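Local coordinates for protein probable glutathione reductase (Sinorhizobium meliloti, PDB 4DNA) that probably catalyses the NADPH-dependent reduction of glutathione disulfide to glutathione, working as a homodimer with one FAD in each subunit, at residues Arg201-Leu206 / Leu229-Ile234; Arg208-Met213 / Ile390-Val395; Phe365-Val370 / Ser453-Asn458; Arg400-Ala405 / Ile421-Gly426. One frame throughout, in Å; residues are numbered along the deposited sequence.

How the contacts relate
Contact 1 ties together two loops of the probable NADPH-binding region, where the side chain of Arg201 comes within about 7 Å of Gly177 in the predicted nucleotide site. Its first loop runs on towards 208-213, which contact 2 fastens to strand 389-396 of the dimerisation domain; the two centres lie 20 Å apart. Contacts 2, 3 and 4 share one antiparallel sheet. Val395 O probably accepts from Glu369 N (2.8 Å), joining contact 2 to contact 3, while Val394 pairs with Val403 and Gly404 of contact 4. Glu369 OE1 and Arg400 NH1 form a salt bridge between contacts 3 and 4, both away from the annotated sites.

Contact 1 (Arg201-Leu206 / Leu229-Ile234); sequences RGKEIL and LCEDII
Loops 201-206 and 229-234 pass each other in nearly opposite directions, 166° apart, with the CA atoms of Arg201 and Asp232 4.4 Å from each other. One backbone bond joins them, from Glu231 N to Gly202 O at 2.9 Å, the donor tilted 31° from the carbonyl plane. The Arg201 carbonyl oxygen is also approached by the CA-H of Glu231, 3.5 Å from O to CA. Beyond the backbone, Lys203 and Glu231 meet at an angle: the carboxylate oxygen OE2 of Glu231 rests 3.4 Å from CG of Lys203 and 3.7 Å from its NZ, a long salt bridge at the protein surface. The lysine chain bends at its last two torsions, and the last of them (chi4 39°) turns NZ back to the acid. At the other end Arg201 and Ile233 run side by side, and CD1 of Ile233 touches NE of the arginine at 3.8 Å. Cys230 puts SG 3.3 Å from the carbonyl oxygen of Lys203. Asp232 hydrogen-bonds His252 through OD2, and its OD1 takes Ile233 N and, weakly, Lys251 N, while Glu204 pairs with Arg214 and Arg215 of helix 211-223. Both loops follow strands of a four-stranded parallel sheet, 195-199 and its edge neighbour 227-229, and the contact joins them just beyond the strand ends, an arrangement consistent with the Rossmann-type NADPH-binding domain of this family.

Contact 2 (Arg208-Met213 / Ile390-Val395); sequences RFDQDM and IMKLVV
A single lysine amino group, NZ of Lys392, is buried between two aspartates from the start of a helix. Asp210 holds it with both carboxylate oxygens: OD2 takes NZ on its syn lone pair in a salt bridge, while the bond to OD1 is weak. Asp212 adds OD2, met on its anti side 3.0 Å from NZ and 16° out of the carboxylate plane. Both acids come at the lysine chain nearly square-on, and CD of Lys392 also comes within 3.4 Å of Asp212 OD2. Asp210 gets there with CG turned opposite its own backbone N (chi1 179°), and the same carboxylate caps helix 211-223 as its N-cap residue through a weak bond from Asp212 N to OD2. This salt-bridge network thus links the helix start in the pyridine nucleotide-binding part of the chain to strand 389-396 in the antiparallel sheet of the dimerisation domain. Glu358 gives the amino group a further carboxylate, and Arg372 pairs with OD1 of Asp212. With so many acids around it, NZ is likely to stay charged. A methionine at Lys392 would probably leave the carboxylates of Asp210, Asp212 and Glu358 facing one another without the positive charge that now sits among them. Beside the charges, selenomethionine Met213 and Ile390 run antiparallel alongside each other, with CE of Met213 3.9 Å from CG2 of Ile390.

Contact 3 (Phe365-Val370 / Ser453-Asn458); sequences FQEIEV and SYRVRN
Val370 and Tyr454 form a hydrogen-bonded antiparallel pair, and the tyrosine side chain folds back over its partner. With CG set between the backbone N and the carbonyl carbon (chi1 56°), the ring is carried from CB across the valine. CD1 lies 4.0 Å from Val370 CB and CE1 comes closer to it, at 3.6 Å. Seen from the ring, that CB stands over one face, offset toward the rim, a CH-pi contact 26° off the normal. CE2 lies 4.0 Å from Val370 CG1, and CZ and then OH draw up to that same methyl, the hydroxyl at 3.4 Å; OH itself goes on to hydrogen-bond Glu358. On the same face of the sheet, CG1 of Ile368 packs on CB of Val456 at 3.5 Å. On the other, the salt bridges are long: OE1 of Glu367 lies in plane at the guanidinium edge, 3.6 Å from Arg457 NE, and Glu369 OE2 reaches Arg455 NH2 only at 3.9 Å, while its OE1 is paired with Arg400. The backbone ladder includes Ile368 N to Val456 O at 2.8 Å and ends in a classic beta bulge, where Ser453 and Tyr454 both face Val370. Helix 358-364 packs on Ile368, Val370 and Val456. Strand 454-457 lies between 367-375 and the short strand 460-461, with 389-396 along the far side of 367-375.

Contact 4 (Arg400-Ala405 / Ile421-Gly426); sequences RKVVGA and ISLRAG
The end of helix 412-424 packs on the start of strand 402-408 in the antiparallel sheet of the dimerisation domain. Leu423, in the last turn, carries most of the contact. Its CD2 lies 3.6 Å from the carbonyl oxygen of Val402 and 3.9 Å from Gly404 N, reaching the backbone where Val403 and Gly404 form a classic beta bulge opposite Val394. The other branch, CD1, meets CG1 of Val402 at 4.0 Å, the two side chains set nearly perpendicular. Past the helix, Gly426 takes a positive phi as the C-prime residue of a Schellman motif, its N bonded to Leu423 O and Cys427 N to Ser422 O. Lys401 lies against this turn: bent at chi2 (-51°), its chain brings CD and CE to Gly426 O, at 3.3 and 3.2 Å, with NZ farther off at 3.8 Å. A serine in place of Lys401 would probably uncover the carbonyl of Gly426, which the lysine methylenes now cover. Nearby, Ser422 and Arg424 of the same helix meet the second subunit. Apolar contact is limited to Leu423 on Val402 and the strand backbone; Lys401 meets the Gly426 carbonyl in van der Waals touch, with probably at most a weak electrostatic pull.

Contact 1 (Arg201-Leu206 / Leu229-Ile234)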
# COMPACT_ATOMS: atom_id res chain seq x y z
N ARG A 201 26.94 -1.22 -17.59
CA ARG A 201 27.45 -1.21 -18.96
C ARG A 201 26.41 -0.71 -19.96
O ARG A 201 26.75 -0.27 -21.06
CB ARG A 201 28.00 -2.58 -19.35
CG ARG A 201 27.19 -3.80 -18.88
CD ARG A 201 27.22 -4.94 -19.89
NE ARG A 201 28.33 -4.80 -20.83
CZ ARG A 201 28.26 -4.16 -22.00
NH1 ARG A 201 29.35 -4.08 -22.77
NH2 ARG A 201 27.12 -3.60 -22.40
N GLY A 202 25.14 -0.76 -19.57
CA GLY A 202 24.06 -0.33 -20.44
C GLY A 202 23.79 1.15 -20.34
O GLY A 202 24.46 1.86 -19.59
N LYS A 203 22.81 1.62 -21.11
CA LYS A 203 22.51 3.05 -21.22
C LYS A 203 21.68 3.53 -20.03
O LYS A 203 21.89 4.64 -19.55
CB LYS A 203 21.79 3.35 -22.52
CG LYS A 203 22.68 3.47 -23.74
CD LYS A 203 21.88 3.13 -25.00
CE LYS A 203 22.29 3.97 -26.21
NZ LYS A 203 23.75 4.20 -26.29
N GLU A 204 20.74 2.72 -19.57
CA GLU A 204 19.92 3.11 -18.41
C GLU A 204 19.68 1.92 -17.50
O GLU A 204 19.56 0.80 -17.98
CB GLU A 204 18.59 3.70 -18.87
CG GLU A 204 18.75 4.71 -20.00
CD GLU A 204 17.47 5.44 -20.38
OE1 GLU A 204 16.50 5.43 -19.60
OE2 GLU A 204 17.45 6.05 -21.47
N ILE A 205 19.61 2.17 -16.20
CA ILE A 205 19.39 1.09 -15.21
C ILE A 205 18.02 0.44 -15.37
O ILE A 205 17.14 1.03 -15.99
CB ILE A 205 19.55 1.58 -13.75
CG1 ILE A 205 18.60 2.74 -13.47
CG2 ILE A 205 20.99 1.95 -13.46
CD1 ILE A 205 18.51 3.12 -12.01
N LEU A 206 17.84 -0.77 -14.84
CA LEU A 206 16.58 -1.48 -14.99
C LEU A 206 16.01 -1.32 -16.40
O LEU A 206 14.87 -0.88 -16.57
CB LEU A 206 15.56 -0.97 -13.97
CG LEU A 206 16.05 -0.82 -12.54
CD1 LEU A 206 14.98 -0.16 -11.70
CD2 LEU A 206 16.40 -2.18 -11.98
N LEU A 229 27.08 5.57 -12.73
CA LEU A 229 27.93 5.62 -13.89
C LEU A 229 27.40 4.68 -14.96
O LEU A 229 27.49 3.46 -14.85
CB LEU A 229 29.37 5.29 -13.49
CG LEU A 229 29.96 6.25 -12.45
CD1 LEU A 229 31.34 5.83 -11.99
CD2 LEU A 229 29.98 7.68 -12.98
N CYS A 230 26.82 5.28 -16.00
CA CYS A 230 26.25 4.53 -17.10
C CYS A 230 27.25 4.28 -18.24
O CYS A 230 28.30 4.92 -18.31
CB CYS A 230 24.98 5.23 -17.59
SG CYS A 230 23.49 4.70 -16.70
N GLU A 231 26.91 3.33 -19.11
CA GLU A 231 27.66 3.03 -20.33
C GLU A 231 29.12 2.77 -20.04
O GLU A 231 30.00 3.31 -20.71
CB GLU A 231 27.56 4.18 -21.35
CG GLU A 231 26.16 4.73 -21.61
CD GLU A 231 26.05 5.43 -22.95
OE1 GLU A 231 27.04 5.41 -23.72
OE2 GLU A 231 24.98 5.99 -23.26
N ASP A 232 29.38 1.95 -19.03
CA ASP A 232 30.75 1.72 -18.57
C ASP A 232 30.89 0.38 -17.89
O ASP A 232 29.91 -0.21 -17.45
CB ASP A 232 31.17 2.84 -17.62
CG ASP A 232 32.67 3.00 -17.52
OD1 ASP A 232 33.42 2.32 -18.25
OD2 ASP A 232 33.10 3.82 -16.69
N ILE A 233 32.14 -0.07 -17.78
CA ILE A 233 32.48 -1.44 -17.40
C ILE A 233 33.71 -1.40 -16.49
O ILE A 233 34.50 -0.45 -16.56
CB ILE A 233 32.76 -2.27 -18.69
CG1 ILE A 233 32.34 -3.73 -18.52
CG2 ILE A 233 34.20 -2.12 -19.20
CD1 ILE A 233 32.02 -4.42 -19.84
N ILE A 234 33.87 -2.41 -15.63
CA ILE A 234 35.13 -2.55 -14.87
C ILE A 234 36.19 -3.34 -15.67
O ILE A 234 35.95 -4.50 -16.02
CB ILE A 234 34.90 -3.18 -13.48
CG1 ILE A 234 34.13 -2.22 -12.58
CG2 ILE A 234 36.22 -3.54 -12.81
CD1 ILE A 234 33.63 -2.84 -11.30

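Contact 2 (Arg208-Met213 / Ile390-Val395)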
# COMPACT_ATOMS: atom_id res chain seq x y z
N ARG A 208 14.70 -3.12 -18.56
CA ARG A 208 13.46 -3.82 -18.89
C ARG A 208 12.23 -3.06 -18.41
O ARG A 208 11.10 -3.38 -18.80
CB ARG A 208 13.44 -5.22 -18.25
CG ARG A 208 14.38 -6.22 -18.88
CD ARG A 208 13.81 -6.79 -20.17
NE ARG A 208 14.15 -8.21 -20.30
CZ ARG A 208 13.59 -9.05 -21.16
NH1 ARG A 208 12.63 -8.64 -21.99
NH2 ARG A 208 13.98 -10.32 -21.20
N PHE A 209 12.45 -2.06 -17.57
CA PHE A 209 11.38 -1.30 -16.93
C PHE A 209 10.92 -0.10 -17.77
O PHE A 209 11.60 0.31 -18.73
CB PHE A 209 11.80 -0.90 -15.52
CG PHE A 209 11.84 -2.06 -14.56
CD1 PHE A 209 12.77 -3.09 -14.71
CD2 PHE A 209 10.91 -2.16 -13.53
CE1 PHE A 209 12.78 -4.17 -13.85
CE2 PHE A 209 10.92 -3.25 -12.66
CZ PHE A 209 11.85 -4.25 -12.82
N ASP A 210 9.76 0.44 -17.42
CA ASP A 210 9.20 1.57 -18.15
C ASP A 210 10.15 2.79 -18.07
O ASP A 210 10.93 2.90 -17.13
CB ASP A 210 7.81 1.89 -17.61
CG ASP A 210 7.17 3.06 -18.31
OD1 ASP A 210 6.79 2.92 -19.51
OD2 ASP A 210 7.05 4.13 -17.67
N GLN A 211 10.08 3.69 -19.06
CA GLN A 211 11.01 4.82 -19.06
C GLN A 211 10.90 5.66 -17.80
O GLN A 211 11.91 5.97 -17.18
CB GLN A 211 10.93 5.68 -20.33
CG GLN A 211 9.56 6.19 -20.75
CD GLN A 211 8.99 5.42 -21.92
OE1 GLN A 211 8.65 4.21 -21.80
NE2 GLN A 211 8.88 6.09 -23.07
N ASP A 212 9.68 6.01 -17.41
CA ASP A 212 9.45 6.76 -16.19
C ASP A 212 9.86 6.00 -14.89
O ASP A 212 10.16 6.62 -13.87
CB ASP A 212 7.99 7.22 -16.13
CG ASP A 212 7.65 8.21 -17.22
OD1 ASP A 212 8.24 9.30 -17.30
OD2 ASP A 212 6.76 7.92 -18.02
N MSE A 213 9.89 4.67 -14.91
CA MSE A 213 10.46 3.95 -13.77
C MSE A 213 11.95 4.16 -13.75
O MSE A 213 12.50 4.57 -12.75
CB MSE A 213 10.12 2.47 -13.77
CG MSE A 213 8.61 2.19 -13.75
SE MSE A 213 7.75 3.17 -12.27
CE MSE A 213 6.94 4.80 -13.03
N ILE A 390 5.67 9.06 -9.05
CA ILE A 390 5.20 8.88 -10.41
C ILE A 390 4.24 7.70 -10.46
O ILE A 390 4.56 6.63 -9.94
CB ILE A 390 6.35 8.78 -11.42
CG1 ILE A 390 7.10 10.11 -11.49
CG2 ILE A 390 5.82 8.49 -12.81
CD1 ILE A 390 8.58 9.96 -11.80
N MSE A 391 3.07 7.93 -11.05
CA MSE A 391 2.02 6.91 -11.17
C MSE A 391 1.51 6.90 -12.57
O MSE A 391 0.87 7.87 -13.00
CB MSE A 391 0.87 7.30 -10.26
CG MSE A 391 1.21 6.83 -8.86
SE MSE A 391 -0.40 6.83 -7.72
CE MSE A 391 0.34 5.92 -6.14
N LYS A 392 1.77 5.83 -13.31
CA LYS A 392 1.54 5.87 -14.74
C LYS A 392 0.72 4.69 -15.24
O LYS A 392 1.10 3.55 -15.03
CB LYS A 392 2.86 5.99 -15.49
CG LYS A 392 2.83 5.61 -16.96
CD LYS A 392 3.66 6.58 -17.79
CE LYS A 392 4.08 6.00 -19.14
NZ LYS A 392 5.47 5.48 -19.14
N LEU A 393 -0.39 5.00 -15.89
CA LEU A 393 -1.27 4.00 -16.48
C LEU A 393 -1.17 4.00 -17.99
O LEU A 393 -1.17 5.08 -18.61
CB LEU A 393 -2.72 4.29 -16.10
CG LEU A 393 -3.10 3.90 -14.67
CD1 LEU A 393 -4.49 4.40 -14.30
CD2 LEU A 393 -3.04 2.40 -14.55
N VAL A 394 -1.09 2.80 -18.58
CA VAL A 394 -1.02 2.66 -20.05
C VAL A 394 -2.26 1.91 -20.57
O VAL A 394 -2.58 0.82 -20.07
CB VAL A 394 0.28 1.98 -20.50
CG1 VAL A 394 0.37 1.98 -22.02
CG2 VAL A 394 1.50 2.66 -19.90
N VAL A 395 -2.93 2.49 -21.57
CA VAL A 395 -4.27 2.05 -21.99
C VAL A 395 -4.41 1.86 -23.51
O VAL A 395 -3.95 2.69 -24.31
CB VAL A 395 -5.31 3.07 -21.52
CG1 VAL A 395 -6.65 2.88 -22.22
CG2 VAL A 395 -5.45 2.98 -20.00

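Contact 3 (Phe365-Val370 / Ser453-Asn458)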
# COMPACT_ATOMS: atom_id res chain seq x y z
N PHE A 365 0.24 -1.81 -30.12
CA PHE A 365 -1.06 -1.24 -30.46
C PHE A 365 -0.92 0.04 -31.27
O PHE A 365 0.05 0.77 -31.08
CB PHE A 365 -1.83 -0.95 -29.18
CG PHE A 365 -2.09 -2.16 -28.35
CD1 PHE A 365 -2.91 -3.19 -28.82
CD2 PHE A 365 -1.55 -2.28 -27.08
CE1 PHE A 365 -3.16 -4.32 -28.05
CE2 PHE A 365 -1.81 -3.40 -26.30
CZ PHE A 365 -2.61 -4.42 -26.79
N GLN A 366 -1.88 0.32 -32.15
CA GLN A 366 -1.79 1.47 -33.07
C GLN A 366 -1.98 2.79 -32.33
O GLN A 366 -1.39 3.80 -32.70
CB GLN A 366 -2.85 1.35 -34.18
CG GLN A 366 -2.95 2.55 -35.11
CD GLN A 366 -3.60 2.23 -36.45
OE1 GLN A 366 -4.51 1.41 -36.56
NE2 GLN A 366 -3.13 2.91 -37.49
N GLU A 367 -2.79 2.74 -31.28
CA GLU A 367 -3.24 3.91 -30.57
C GLU A 367 -3.28 3.61 -29.09
O GLU A 367 -3.98 2.69 -28.65
CB GLU A 367 -4.63 4.29 -31.03
CG GLU A 367 -4.73 5.64 -31.71
CD GLU A 367 -5.16 6.74 -30.76
OE1 GLU A 367 -6.05 7.54 -31.13
OE2 GLU A 367 -4.63 6.81 -29.63
N ILE A 368 -2.52 4.36 -28.31
CA ILE A 368 -2.58 4.16 -26.86
C ILE A 368 -2.87 5.46 -26.15
O ILE A 368 -2.62 6.53 -26.69
CB ILE A 368 -1.30 3.51 -26.29
CG1 ILE A 368 -0.06 4.25 -26.76
CG2 ILE A 368 -1.23 2.04 -26.69
CD1 ILE A 368 1.16 3.92 -25.94
N GLU A 369 -3.43 5.35 -24.95
CA GLU A 369 -3.60 6.53 -24.10
C GLU A 369 -2.78 6.32 -22.84
O GLU A 369 -2.75 5.22 -22.27
CB GLU A 369 -5.08 6.79 -23.79
CG GLU A 369 -5.93 7.05 -25.04
CD GLU A 369 -7.42 6.75 -24.90
OE1 GLU A 369 -7.82 5.92 -24.05
OE2 GLU A 369 -8.21 7.34 -25.67
N VAL A 370 -2.08 7.37 -22.42
CA VAL A 370 -1.20 7.31 -21.26
C VAL A 370 -1.68 8.31 -20.20
O VAL A 370 -2.02 9.48 -20.50
CB VAL A 370 0.27 7.56 -21.64
CG1 VAL A 370 1.16 7.57 -20.41
CG2 VAL A 370 0.74 6.49 -22.61
N SER A 453 -2.90 12.18 -20.46
CA SER A 453 -1.86 13.15 -20.31
C SER A 453 -1.24 13.35 -21.67
O SER A 453 -0.67 14.41 -21.94
CB SER A 453 -0.84 12.62 -19.31
OG SER A 453 -1.49 12.02 -18.19
N TYR A 454 -1.34 12.32 -22.51
CA TYR A 454 -0.93 12.33 -23.92
C TYR A 454 -1.33 11.05 -24.62
O TYR A 454 -1.70 10.08 -23.97
CB TYR A 454 0.59 12.56 -24.10
CG TYR A 454 1.50 11.58 -23.37
CD1 TYR A 454 1.90 10.39 -23.97
CD2 TYR A 454 1.99 11.88 -22.10
CE1 TYR A 454 2.75 9.51 -23.30
CE2 TYR A 454 2.84 11.00 -21.43
CZ TYR A 454 3.21 9.82 -22.04
OH TYR A 454 4.05 8.97 -21.38
N ARG A 455 -1.26 11.07 -25.95
CA ARG A 455 -1.61 9.93 -26.79
C ARG A 455 -0.42 9.53 -27.66
O ARG A 455 0.42 10.37 -27.99
CB ARG A 455 -2.80 10.27 -27.68
CG ARG A 455 -4.17 10.10 -27.03
CD ARG A 455 -5.25 10.85 -27.79
NE ARG A 455 -6.59 10.60 -27.25
CZ ARG A 455 -7.39 11.51 -26.67
NH1 ARG A 455 -7.01 12.77 -26.55
NH2 ARG A 455 -8.59 11.14 -26.21
N VAL A 456 -0.37 8.26 -28.03
CA VAL A 456 0.62 7.76 -28.98
C VAL A 456 -0.12 7.02 -30.09
O VAL A 456 -0.93 6.13 -29.83
CB VAL A 456 1.69 6.85 -28.34
CG1 VAL A 456 2.73 6.43 -29.35
CG2 VAL A 456 2.37 7.54 -27.17
N ARG A 457 0.13 7.43 -31.33
CA ARG A 457 -0.52 6.85 -32.50
C ARG A 457 0.56 6.42 -33.47
O ARG A 457 1.47 7.21 -33.78
CB ARG A 457 -1.49 7.85 -33.15
CG ARG A 457 -2.05 7.41 -34.49
CD ARG A 457 -3.32 8.15 -34.90
NE ARG A 457 -4.51 7.44 -34.43
CZ ARG A 457 -5.14 6.45 -35.08
NH1 ARG A 457 -4.71 6.04 -36.28
NH2 ARG A 457 -6.21 5.88 -34.53
N ASN A 458 0.46 5.17 -33.93
CA ASN A 458 1.43 4.58 -34.86
C ASN A 458 2.86 4.63 -34.33
O ASN A 458 3.81 4.76 -35.10
CB ASN A 458 1.31 5.21 -36.24
CG ASN A 458 -0.01 4.89 -36.93
OD1 ASN A 458 -0.59 5.73 -37.62
ND2 ASN A 458 -0.49 3.66 -36.75

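Contact 4 (Arg400-Ala405 / Ile421-Gly426)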
# COMPACT_ATOMS: atom_id res chain seq x y z
N ARG A 400 -10.02 0.30 -24.34
CA ARG A 400 -9.98 0.96 -23.04
C ARG A 400 -9.26 0.11 -21.97
O ARG A 400 -9.20 0.49 -20.80
CB ARG A 400 -11.37 1.45 -22.63
CG ARG A 400 -11.88 2.56 -23.54
CD ARG A 400 -11.05 3.81 -23.33
NE ARG A 400 -11.59 4.58 -22.22
CZ ARG A 400 -10.90 5.42 -21.45
NH1 ARG A 400 -9.61 5.61 -21.65
NH2 ARG A 400 -11.51 6.06 -20.46
N LYS A 401 -8.68 -1.01 -22.40
CA LYS A 401 -7.93 -1.87 -21.48
C LYS A 401 -6.73 -1.18 -20.86
O LYS A 401 -5.91 -0.61 -21.57
CB LYS A 401 -7.41 -3.13 -22.19
CG LYS A 401 -8.42 -4.23 -22.47
CD LYS A 401 -9.22 -4.62 -21.24
CE LYS A 401 -10.20 -5.75 -21.57
NZ LYS A 401 -9.49 -7.06 -21.75
N VAL A 402 -6.59 -1.26 -19.54
CA VAL A 402 -5.30 -0.95 -18.94
C VAL A 402 -4.32 -2.10 -19.23
O VAL A 402 -4.56 -3.22 -18.85
CB VAL A 402 -5.39 -0.70 -17.43
CG1 VAL A 402 -4.00 -0.43 -16.89
CG2 VAL A 402 -6.33 0.46 -17.14
N VAL A 403 -3.24 -1.82 -19.92
CA VAL A 403 -2.32 -2.86 -20.36
C VAL A 403 -1.01 -2.76 -19.58
O VAL A 403 -0.12 -3.62 -19.70
CB VAL A 403 -2.02 -2.75 -21.89
CG1 VAL A 403 -3.29 -2.91 -22.73
CG2 VAL A 403 -1.33 -1.43 -22.24
N GLY A 404 -0.88 -1.69 -18.80
CA GLY A 404 0.31 -1.45 -18.00
C GLY A 404 0.01 -0.41 -16.95
O GLY A 404 -0.66 0.61 -17.23
N ALA A 405 0.48 -0.69 -15.74
CA ALA A 405 0.47 0.24 -14.61
C ALA A 405 1.85 0.19 -13.94
O ALA A 405 2.39 -0.89 -13.71
CB ALA A 405 -0.60 -0.14 -13.62
N ILE A 421 -4.41 -7.86 -9.85
CA ILE A 421 -5.69 -8.52 -9.90
C ILE A 421 -6.53 -7.86 -10.98
O ILE A 421 -7.07 -8.53 -11.87
CB ILE A 421 -6.40 -8.46 -8.55
CG1 ILE A 421 -5.55 -9.14 -7.46
CG2 ILE A 421 -7.76 -9.12 -8.65
CD1 ILE A 421 -5.96 -8.82 -6.04
N SER A 422 -6.58 -6.53 -10.93
CA SER A 422 -7.36 -5.75 -11.90
C SER A 422 -6.94 -6.04 -13.34
O SER A 422 -7.79 -6.15 -14.21
CB SER A 422 -7.26 -4.26 -11.61
OG SER A 422 -7.64 -3.99 -10.27
N LEU A 423 -5.64 -6.18 -13.58
CA LEU A 423 -5.18 -6.41 -14.94
C LEU A 423 -5.36 -7.86 -15.42
O LEU A 423 -5.74 -8.08 -16.58
CB LEU A 423 -3.74 -5.92 -15.13
CG LEU A 423 -3.69 -4.43 -15.51
CD1 LEU A 423 -3.99 -3.54 -14.32
CD2 LEU A 423 -2.36 -4.06 -16.15
N ARG A 424 -5.11 -8.83 -14.54
CA ARG A 424 -5.41 -10.22 -14.85
C ARG A 424 -6.87 -10.35 -15.35
O ARG A 424 -7.11 -11.01 -16.35
CB ARG A 424 -5.14 -11.14 -13.64
CG ARG A 424 -5.12 -12.64 -13.96
CD ARG A 424 -3.94 -12.98 -14.86
NE ARG A 424 -4.02 -14.32 -15.45
CZ ARG A 424 -3.55 -14.65 -16.65
NH1 ARG A 424 -2.95 -13.75 -17.44
NH2 ARG A 424 -3.68 -15.91 -17.08
N ALA A 425 -7.81 -9.70 -14.66
CA ALA A 425 -9.23 -9.77 -15.03
C ALA A 425 -9.64 -8.81 -16.15
O ALA A 425 -10.84 -8.61 -16.38
CB ALA A 425 -10.12 -9.57 -13.80
N GLY A 426 -8.66 -8.23 -16.84
CA GLY A 426 -8.90 -7.32 -17.96
C GLY A 426 -9.69 -6.04 -17.67
O GLY A 426 -10.58 -5.69 -18.42